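Local coordinates for protein NADH:ubiquinone oxidoreductase, Na translocating, C subunit (Parabacteroides distasonis, PDB 3LWX) that is probably the C subunit of a sodium-translocating membrane complex and carries a domain of the FMN-binding family, at residues Glu43-Leu46 / Glu52-Glu55; Asp57-Asp62 / Pro73-Asn78; Ser23-Val28 / Glu137-Lys142. All blocks are in the same frame, centred on the assembly; numbering follows the deposited sequence. Where two conformers were deposited one is given.

Interaction 1. Residues Glu43-Leu46 / Glu52-Glu55; sequences EAFL and EKVE
Leu46, Lys53 and Phe45 carry most of this contact, in a short beta hairpin whose second arm is only weakly bonded. The carbonyl of Leu46 accepts the backbone N-H of Val54, with Leu46 O 2.9 Å from Val54 N; the bond is nearly straight at the hydrogen (167°), although the donor stands well above the carbonyl plane. The same oxygen takes a CA-H...O contact from Lys53 CA at 3.4 Å. In place of a direct return bond, a water links the chains, accepting from Leu46 N at 2.9 Å and donating to Val54 O at 2.7 Å. Beside this bridge Leu46 CB packs on Val54 CG2 at 3.7 Å, and Leu46 CD1 reaches the carbonyl of Glu55.

Lys53 lays its aliphatic chain across the Phe45 ring. CE sits almost exactly over the ring centre, 3.9 Å from the centroid and 3° off the normal, a CH-pi contact, while CG lies over the ring atom CD1. The phenyl group is brought under the lysine by a chi1 of 52°, which sets CG between the backbone N and the carbonyl carbon. The ammonium stands higher above the same face, so any cation-pi attraction is at most weak.

Strand 53-54 forms one margin of the antiparallel sheet. Strand 41-48 separates it from strand 71-79, to which Phe45 and Glu43 bond through Val74 and Val76, while Leu46 and Val54 both touch Gln71.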
loop_
_atom_site.group_PDB
_atom_site.type_symbol
_atom_site.label_atom_id
_atom_site.label_comp_id
_atom_site.label_asym_id
_atom_site.label_seq_id
_atom_site.Cartn_x
_atom_site.Cartn_y
_atom_site.Cartn_z
ATOM N N GLU A 43 0.825 7.459 14.254
ATOM C CA GLU A 43 0.006 8.530 13.674
ATOM C C GLU A 43 -0.765 7.880 12.582
ATOM O O GLU A 43 -0.261 6.984 11.907
ATOM C CB GLU A 43 0.755 9.677 12.966
ATOM C CG GLU A 43 1.762 10.311 13.825
ATOM C CD GLU A 43 2.503 11.486 13.195
ATOM O OE1 GLU A 43 2.621 11.654 11.952
ATOM O OE2 GLU A 43 3.045 12.189 14.045
ATOM N N ALA A 44 -1.973 8.352 12.371
ATOM C CA ALA A 44 -2.838 7.826 11.308
ATOM C C ALA A 44 -3.789 8.961 10.991
ATOM O O ALA A 44 -4.543 9.390 11.880
ATOM C CB ALA A 44 -3.590 6.566 11.744
ATOM N N PHE A 45 -3.723 9.480 9.767
ATOM C CA PHE A 45 -4.534 10.623 9.382
ATOM C C PHE A 45 -4.837 10.608 7.905
ATOM O O PHE A 45 -4.077 10.074 7.111
ATOM C CB PHE A 45 -3.827 11.953 9.741
ATOM C CG PHE A 45 -2.408 12.058 9.233
ATOM C CD1 PHE A 45 -2.129 12.540 7.959
ATOM C CD2 PHE A 45 -1.349 11.655 10.027
ATOM C CE1 PHE A 45 -0.835 12.634 7.497
ATOM C CE2 PHE A 45 -0.051 11.732 9.568
ATOM C CZ PHE A 45 0.203 12.219 8.305
ATOM N N LEU A 46 -5.956 11.206 7.553
ATOM C CA LEU A 46 -6.321 11.419 6.171
ATOM C C LEU A 46 -5.682 12.711 5.684
ATOM O O LEU A 46 -5.584 13.687 6.441
ATOM C CB LEU A 46 -7.840 11.545 6.016
ATOM C CG LEU A 46 -8.627 10.289 6.373
ATOM C CD1 LEU A 46 -10.110 10.606 6.438
ATOM C CD2 LEU A 46 -8.380 9.176 5.371
ATOM N N GLU A 52 -2.875 18.314 2.881
ATOM C CA GLU A 52 -3.309 18.826 4.171
ATOM C C GLU A 52 -4.026 17.754 4.959
ATOM O O GLU A 52 -4.715 16.915 4.377
ATOM C CB GLU A 52 -4.244 20.000 3.937
ATOM C CG GLU A 52 -3.593 21.141 3.188
ATOM C CD GLU A 52 -4.583 22.141 2.639
ATOM O OE1 GLU A 52 -5.748 21.799 2.380
ATOM O OE2 GLU A 52 -4.166 23.290 2.408
ATOM N N LYS A 53 -3.888 17.777 6.284
ATOM C CA LYS A 53 -4.595 16.815 7.123
ATOM C C LYS A 53 -6.051 17.195 7.236
ATOM O O LYS A 53 -6.385 18.363 7.476
ATOM C CB LYS A 53 -4.021 16.800 8.510
ATOM C CG LYS A 53 -2.626 16.353 8.556
ATOM C CD LYS A 53 -2.132 16.199 9.993
ATOM C CE LYS A 53 -0.709 15.780 10.039
ATOM N NZ LYS A 53 0.188 16.919 9.684
ATOM N N VAL A 54 -6.920 16.213 7.085
ATOM C CA VAL A 54 -8.356 16.442 7.126
ATOM C C VAL A 54 -8.952 15.460 8.127
ATOM O O VAL A 54 -8.455 14.350 8.295
ATOM C CB VAL A 54 -8.997 16.352 5.724
ATOM C CG1 VAL A 54 -8.396 17.432 4.819
ATOM C CG2 VAL A 54 -8.822 14.960 5.137
ATOM N N GLU A 55 -10.050 15.853 8.764
ATOM C CA GLU A 55 -10.624 15.034 9.827
ATOM C C GLU A 55 -11.184 13.715 9.301
ATOM O O GLU A 55 -11.679 13.618 8.169
ATOM C CB GLU A 55 -11.689 15.808 10.614
ATOM C CG GLU A 55 -12.933 16.124 9.859
ATOM C CD GLU A 55 -13.992 16.807 10.721
ATOM O OE1 GLU A 55 -13.721 17.153 11.915
ATOM O OE2 GLU A 55 -15.111 16.977 10.210
HETATM O O HOH W 1 -7.584 12.254 9.776
#

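Interaction 2. Residues Asp57-Asp62 / Pro73-Asn78; sequences DAFATD and PVFVAN
The loop 57-62 makes a single helix-like turn against strand 71-79, its backbone coming closest where the CA atoms of Ala58 and Pro73 are 5.2 Å apart. In one conformer of Asp57 an Asx motif opens the turn: OD1 accepts the backbone N of Ala60 at 3.2 Å, approached from above the carboxylate plane, and a weak bond from Phe59 N adds to it. No hydrogen bond crosses to the strand, and the contact is apolar and largely buried.

Ala58 points its methyl group at the strand, where CB meets Pro73 CB at 4.1 Å and lies near Phe75 CE1. The Phe75 ring reaches farther than the direction of its CB suggests. With chi1 at -51° CG stands beside the backbone N, and the far end of the ring comes up to the turn. There CE1 approaches Phe59 CB at 4.1 Å, close to the plane of the Phe59 ring and at its edge, so the two aromatic rings do not stack face on face.

Helix 4-23 also packs here, with Ile20 touching Phe75, and Asp13 and Arg17 touching Phe59; Lys16 bonds to Phe59 O and makes a cation-pi contact with its ring. The turn thus joins the sheet to that helix just ahead of helix 63-68. The Phe75 ring presents its edge to the turn's backbone, CE1 lying 3.8 Å from Phe59 CA.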
loop_
_atom_site.group_PDB
_atom_site.type_symbol
_atom_site.label_atom_id
_atom_site.label_comp_id
_atom_site.label_asym_id
_atom_site.label_seq_id
_atom_site.Cartn_x
_atom_site.Cartn_y
_atom_site.Cartn_z
ATOM N N ASP A 57 -11.260 9.185 10.811
ATOM C CA ASP A 57 -10.480 8.076 11.365
ATOM C C ASP A 57 -9.866 7.334 10.182
ATOM O O ASP A 57 -10.540 6.672 9.395
ATOM C CB ASP A 57 -11.326 7.168 12.252
ATOM C CG ASP A 57 -10.500 6.102 12.968
ATOM O OD1 ASP A 57 -9.525 5.575 12.396
ATOM O OD2 ASP A 57 -10.859 5.769 14.116
ATOM N N ALA A 58 -8.552 7.486 10.045
ATOM C CA ALA A 58 -7.846 6.932 8.894
ATOM C C ALA A 58 -7.972 5.421 8.784
ATOM O O ALA A 58 -8.195 4.902 7.696
ATOM C CB ALA A 58 -6.387 7.370 8.911
ATOM N N PHE A 59 -7.829 4.714 9.894
ATOM C CA PHE A 59 -7.918 3.269 9.866
ATOM C C PHE A 59 -9.330 2.790 9.521
ATOM O O PHE A 59 -9.500 1.836 8.765
ATOM C CB PHE A 59 -7.458 2.678 11.209
ATOM C CG PHE A 59 -7.470 1.179 11.217
ATOM C CD1 PHE A 59 -6.367 0.461 10.798
ATOM C CD2 PHE A 59 -8.605 0.483 11.580
ATOM C CE1 PHE A 59 -6.398 -0.922 10.755
ATOM C CE2 PHE A 59 -8.638 -0.914 11.549
ATOM C CZ PHE A 59 -7.531 -1.616 11.140
ATOM N N ALA A 60 -10.337 3.443 10.093
ATOM C CA ALA A 60 -11.719 3.016 9.892
ATOM C C ALA A 60 -12.269 3.355 8.513
ATOM O O ALA A 60 -13.252 2.768 8.081
ATOM C CB ALA A 60 -12.614 3.632 10.968
ATOM N N THR A 61 -11.662 4.305 7.823
ATOM C CA THR A 61 -12.251 4.765 6.580
ATOM C C THR A 61 -11.876 3.869 5.402
ATOM O O THR A 61 -10.705 3.585 5.182
ATOM C CB THR A 61 -11.860 6.224 6.320
ATOM O OG1 THR A 61 -12.267 7.042 7.430
ATOM C CG2 THR A 61 -12.534 6.708 5.069
ATOM N N ASP A 62 -12.893 3.454 4.648
ATOM C CA ASP A 62 -12.744 2.589 3.502
ATOM C C ASP A 62 -11.915 3.334 2.459
ATOM O O ASP A 62 -12.210 4.471 2.130
ATOM C CB ASP A 62 -14.095 2.208 2.944
ATOM C CG ASP A 62 -13.971 1.344 1.745
ATOM O OD1 ASP A 62 -13.794 0.109 1.916
ATOM O OD2 ASP A 62 -14.058 1.898 0.628
ATOM N N PRO A 73 -5.580 7.923 3.243
ATOM C CA PRO A 73 -5.036 7.699 4.575
ATOM C C PRO A 73 -3.524 7.481 4.591
ATOM O O PRO A 73 -2.971 6.789 3.727
ATOM C CB PRO A 73 -5.747 6.415 5.019
ATOM C CG PRO A 73 -5.959 5.680 3.739
ATOM C CD PRO A 73 -6.321 6.751 2.749
ATOM N N VAL A 74 -2.875 8.078 5.578
ATOM C CA VAL A 74 -1.457 7.926 5.832
ATOM C C VAL A 74 -1.291 7.328 7.228
ATOM O O VAL A 74 -1.875 7.826 8.198
ATOM C CB VAL A 74 -0.703 9.280 5.780
ATOM C CG1 VAL A 74 0.779 9.076 6.063
ATOM C CG2 VAL A 74 -0.886 9.952 4.417
ATOM N N PHE A 75 -0.538 6.237 7.332
ATOM C CA PHE A 75 -0.201 5.625 8.625
ATOM C C PHE A 75 1.294 5.836 8.793
ATOM O O PHE A 75 2.067 5.491 7.895
ATOM C CB PHE A 75 -0.561 4.145 8.639
ATOM C CG PHE A 75 -1.964 3.877 8.206
ATOM C CD1 PHE A 75 -3.005 3.865 9.116
ATOM C CD2 PHE A 75 -2.257 3.680 6.860
ATOM C CE1 PHE A 75 -4.309 3.638 8.703
ATOM C CE2 PHE A 75 -3.558 3.467 6.447
ATOM C CZ PHE A 75 -4.581 3.442 7.378
ATOM N N VAL A 76 1.715 6.418 9.916
ATOM C CA VAL A 76 3.117 6.704 10.142
ATOM C C VAL A 76 3.645 5.799 11.232
ATOM O O VAL A 76 3.174 5.840 12.374
ATOM C CB VAL A 76 3.368 8.180 10.515
ATOM C CG1 VAL A 76 4.852 8.457 10.587
ATOM C CG2 VAL A 76 2.689 9.116 9.516
ATOM N N ALA A 77 4.567 4.921 10.844
ATOM C CA ALA A 77 5.236 4.032 11.761
ATOM C C ALA A 77 6.490 4.689 12.292
ATOM O O ALA A 77 7.120 5.500 11.610
ATOM C CB ALA A 77 5.579 2.704 11.080
ATOM N N ASN A 78 6.831 4.345 13.535
ATOM C CA ASN A 78 8.039 4.802 14.187
ATOM C C ASN A 78 8.921 3.561 14.271
ATOM O O ASN A 78 8.698 2.665 15.094
ATOM C CB ASN A 78 7.724 5.428 15.554
ATOM C CG ASN A 78 8.954 5.903 16.280
ATOM O OD1 ASN A 78 10.058 5.583 15.886
ATOM N ND2 ASN A 78 8.764 6.645 17.373
#

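Interaction 3. Residues Ser23-Val28 / Glu137-Lys142; sequences SINVNV and EFKGKK
A Schellman motif ends helix 4-23, and its C-prime residue, Asn25, extends its side chain to meet a lysine on a type II beta turn far along the chain. Asn25 has a positive phi of 66°, as this helix ending requires, with Val26 N bonded to Leu21 O and Asn25 N to Arg22 O. Across the contact stands Lys139, the second residue of the turn from Phe138 to Lys141.

The two side chains approach from opposite directions and meet at their ends. Lys139 is fully extended beyond CG, its chi4 of -172° continuing the straight chain, which carries the ammonium across to the asparagine. Asn25 OD1 lies 3.1 Å from Lys139 NZ in a weak hydrogen bond and equally near Lys139 CE, so the oxygen meets the CE-NZ end of the lysine from the side. The other half of the amide is held more firmly: Asn25 ND2 donates to the carbonyl of Tyr112, which fixes the rotation of the amide and leaves OD1 turned to the lysine.

The turn bearing Lys139 has its own support. Lys141 N bonds to Phe138 O at 3.0 Å, and in one of its two conformers the side chain of Lys141 folds back so that NZ reaches Glu137 O at 2.8 Å, approaching nearly along the C=O axis. Gly140 takes the left-handed conformation of a type II turn, with phi at 88°, where the carbonyl O of Lys139 leaves no room for a CB.

This slight contact at the surface joins the loop between helices 4-23 and 30-40 to the segment following helix 132-135. Strand 111-118 lies between them, supplying Tyr112 to the asparagine and Ile111 to the backbone of Gly140 and Lys141.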
loop_
_atom_site.group_PDB
_atom_site.type_symbol
_atom_site.label_atom_id
_atom_site.label_comp_id
_atom_site.label_asym_id
_atom_site.label_seq_id
_atom_site.Cartn_x
_atom_site.Cartn_y
_atom_site.Cartn_z
ATOM N N SER A 23 3.368 -4.355 5.003
ATOM C CA SER A 23 3.980 -3.300 4.182
ATOM C C SER A 23 5.179 -2.637 4.846
ATOM O O SER A 23 5.940 -1.960 4.154
ATOM C CB SER A 23 2.961 -2.236 3.779
ATOM O OG SER A 23 2.717 -1.273 4.783
ATOM N N ILE A 24 5.343 -2.833 6.170
ATOM C CA ILE A 24 6.541 -2.401 6.892
ATOM C C ILE A 24 7.331 -3.615 7.395
ATOM O O ILE A 24 8.068 -3.533 8.380
ATOM C CB ILE A 24 6.261 -1.355 8.004
ATOM C CG1 ILE A 24 5.245 -1.866 9.044
ATOM C CG2 ILE A 24 5.826 -0.048 7.342
ATOM C CD1 ILE A 24 5.193 -1.010 10.317
ATOM N N ASN A 25 7.184 -4.747 6.704
ATOM C CA ASN A 25 8.023 -5.923 6.930
ATOM C C ASN A 25 7.843 -6.565 8.292
ATOM O O ASN A 25 8.793 -7.096 8.880
ATOM C CB ASN A 25 9.481 -5.538 6.655
ATOM C CG ASN A 25 9.611 -4.908 5.287
ATOM O OD1 ASN A 25 9.115 -5.460 4.324
ATOM N ND2 ASN A 25 10.196 -3.719 5.212
ATOM N N VAL A 26 6.599 -6.586 8.756
ATOM C CA VAL A 26 6.229 -7.205 10.033
ATOM C C VAL A 26 5.125 -8.209 9.724
ATOM O O VAL A 26 4.067 -7.835 9.207
ATOM C CB VAL A 26 5.803 -6.148 11.056
ATOM C CG1 VAL A 26 5.219 -6.810 12.303
ATOM C CG2 VAL A 26 6.984 -5.231 11.370
ATOM N N ASN A 27 5.380 -9.479 10.050
ATOM C CA ASN A 27 4.495 -10.587 9.734
ATOM C C ASN A 27 4.054 -11.270 11.006
ATOM O O ASN A 27 4.826 -12.017 11.600
ATOM C CB ASN A 27 5.207 -11.563 8.804
ATOM C CG ASN A 27 5.344 -10.998 7.419
ATOM O OD1 ASN A 27 4.485 -11.218 6.569
ATOM N ND2 ASN A 27 6.368 -10.182 7.207
ATOM N N VAL A 28 2.839 -10.981 11.440
ATOM C CA VAL A 28 2.290 -11.562 12.659
ATOM C C VAL A 28 0.908 -12.130 12.395
ATOM O O VAL A 28 0.275 -11.838 11.380
ATOM C CB VAL A 28 2.248 -10.531 13.811
ATOM C CG1 VAL A 28 3.657 -10.038 14.126
ATOM C CG2 VAL A 28 1.303 -9.373 13.497
ATOM N N GLU A 137 10.300 -7.123 -4.405
ATOM C CA GLU A 137 11.025 -6.424 -5.453
ATOM C C GLU A 137 10.874 -4.910 -5.377
ATOM O O GLU A 137 11.701 -4.169 -5.928
ATOM C CB GLU A 137 10.554 -6.930 -6.818
ATOM C CG GLU A 137 10.970 -8.356 -7.069
ATOM C CD GLU A 137 12.470 -8.504 -7.042
ATOM O OE1 GLU A 137 13.143 -7.903 -7.909
ATOM O OE2 GLU A 137 12.971 -9.225 -6.147
ATOM N N PHE A 138 9.807 -4.434 -4.726
ATOM C CA PHE A 138 9.595 -2.995 -4.613
ATOM C C PHE A 138 10.545 -2.321 -3.631
ATOM O O PHE A 138 10.778 -1.123 -3.713
ATOM C CB PHE A 138 8.134 -2.700 -4.243
ATOM C CG PHE A 138 7.165 -2.980 -5.366
ATOM C CD1 PHE A 138 6.862 -2.011 -6.291
ATOM C CD2 PHE A 138 6.591 -4.222 -5.508
ATOM C CE1 PHE A 138 6.001 -2.252 -7.327
ATOM C CE2 PHE A 138 5.732 -4.472 -6.537
ATOM C CZ PHE A 138 5.411 -3.481 -7.445
ATOM N N LYS A 139 11.099 -3.080 -2.697
ATOM C CA LYS A 139 11.977 -2.509 -1.688
ATOM C C LYS A 139 13.168 -1.828 -2.339
ATOM O O LYS A 139 13.841 -2.421 -3.171
ATOM C CB LYS A 139 12.452 -3.608 -0.736
ATOM C CG LYS A 139 11.320 -4.268 0.047
ATOM C CD LYS A 139 11.808 -5.437 0.879
ATOM C CE LYS A 139 10.697 -6.021 1.712
ATOM N NZ LYS A 139 11.224 -7.061 2.675
ATOM N N GLY A 140 13.415 -0.584 -1.954
ATOM C CA GLY A 140 14.542 0.167 -2.480
ATOM C C GLY A 140 14.257 0.940 -3.750
ATOM O O GLY A 140 15.066 1.753 -4.165
ATOM N N LYS A 141 13.119 0.674 -4.391
ATOM C CA LYS A 141 12.740 1.417 -5.587
ATOM C C LYS A 141 12.199 2.787 -5.169
ATOM O O LYS A 141 11.730 2.955 -4.047
ATOM C CB LYS A 141 11.704 0.641 -6.407
ATOM C CG LYS A 141 12.101 -0.778 -6.797
ATOM C CD LYS A 141 13.357 -0.846 -7.650
ATOM C CE LYS A 141 13.627 -2.296 -8.129
ATOM N NZ LYS A 141 14.044 -3.245 -7.054
ATOM N N LYS A 142 12.284 3.751 -6.077
ATOM C CA LYS A 142 11.887 5.122 -5.812
ATOM C C LYS A 142 10.681 5.519 -6.648
ATOM O O LYS A 142 10.577 5.184 -7.825
ATOM C CB LYS A 142 13.057 6.085 -6.052
ATOM C CG LYS A 142 14.132 5.985 -4.977
ATOM C CD LYS A 142 15.289 6.928 -5.229
ATOM C CE LYS A 142 16.269 6.950 -4.059
ATOM N NZ LYS A 142 17.409 7.872 -4.296
#

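How the interactions relate
From the N terminus, the end of helix 4-23 enters interaction 3, which closes much later at 137-142 and so spans a long loop holding both other contacts. Within it, interaction 1 closes a short hairpin, and interaction 2 then opens and closes in series with it across helix 63-68. None of the three cross. Interactions 1 and 2 meet on neighbouring strands 41-48 and 71-79, through backbone pairing and the packing of Ala58 on Phe45 and Ala44. Interaction 3 lies farther off, near edge strand 111-118, yet Ile24 touches Ala77 of interaction 2.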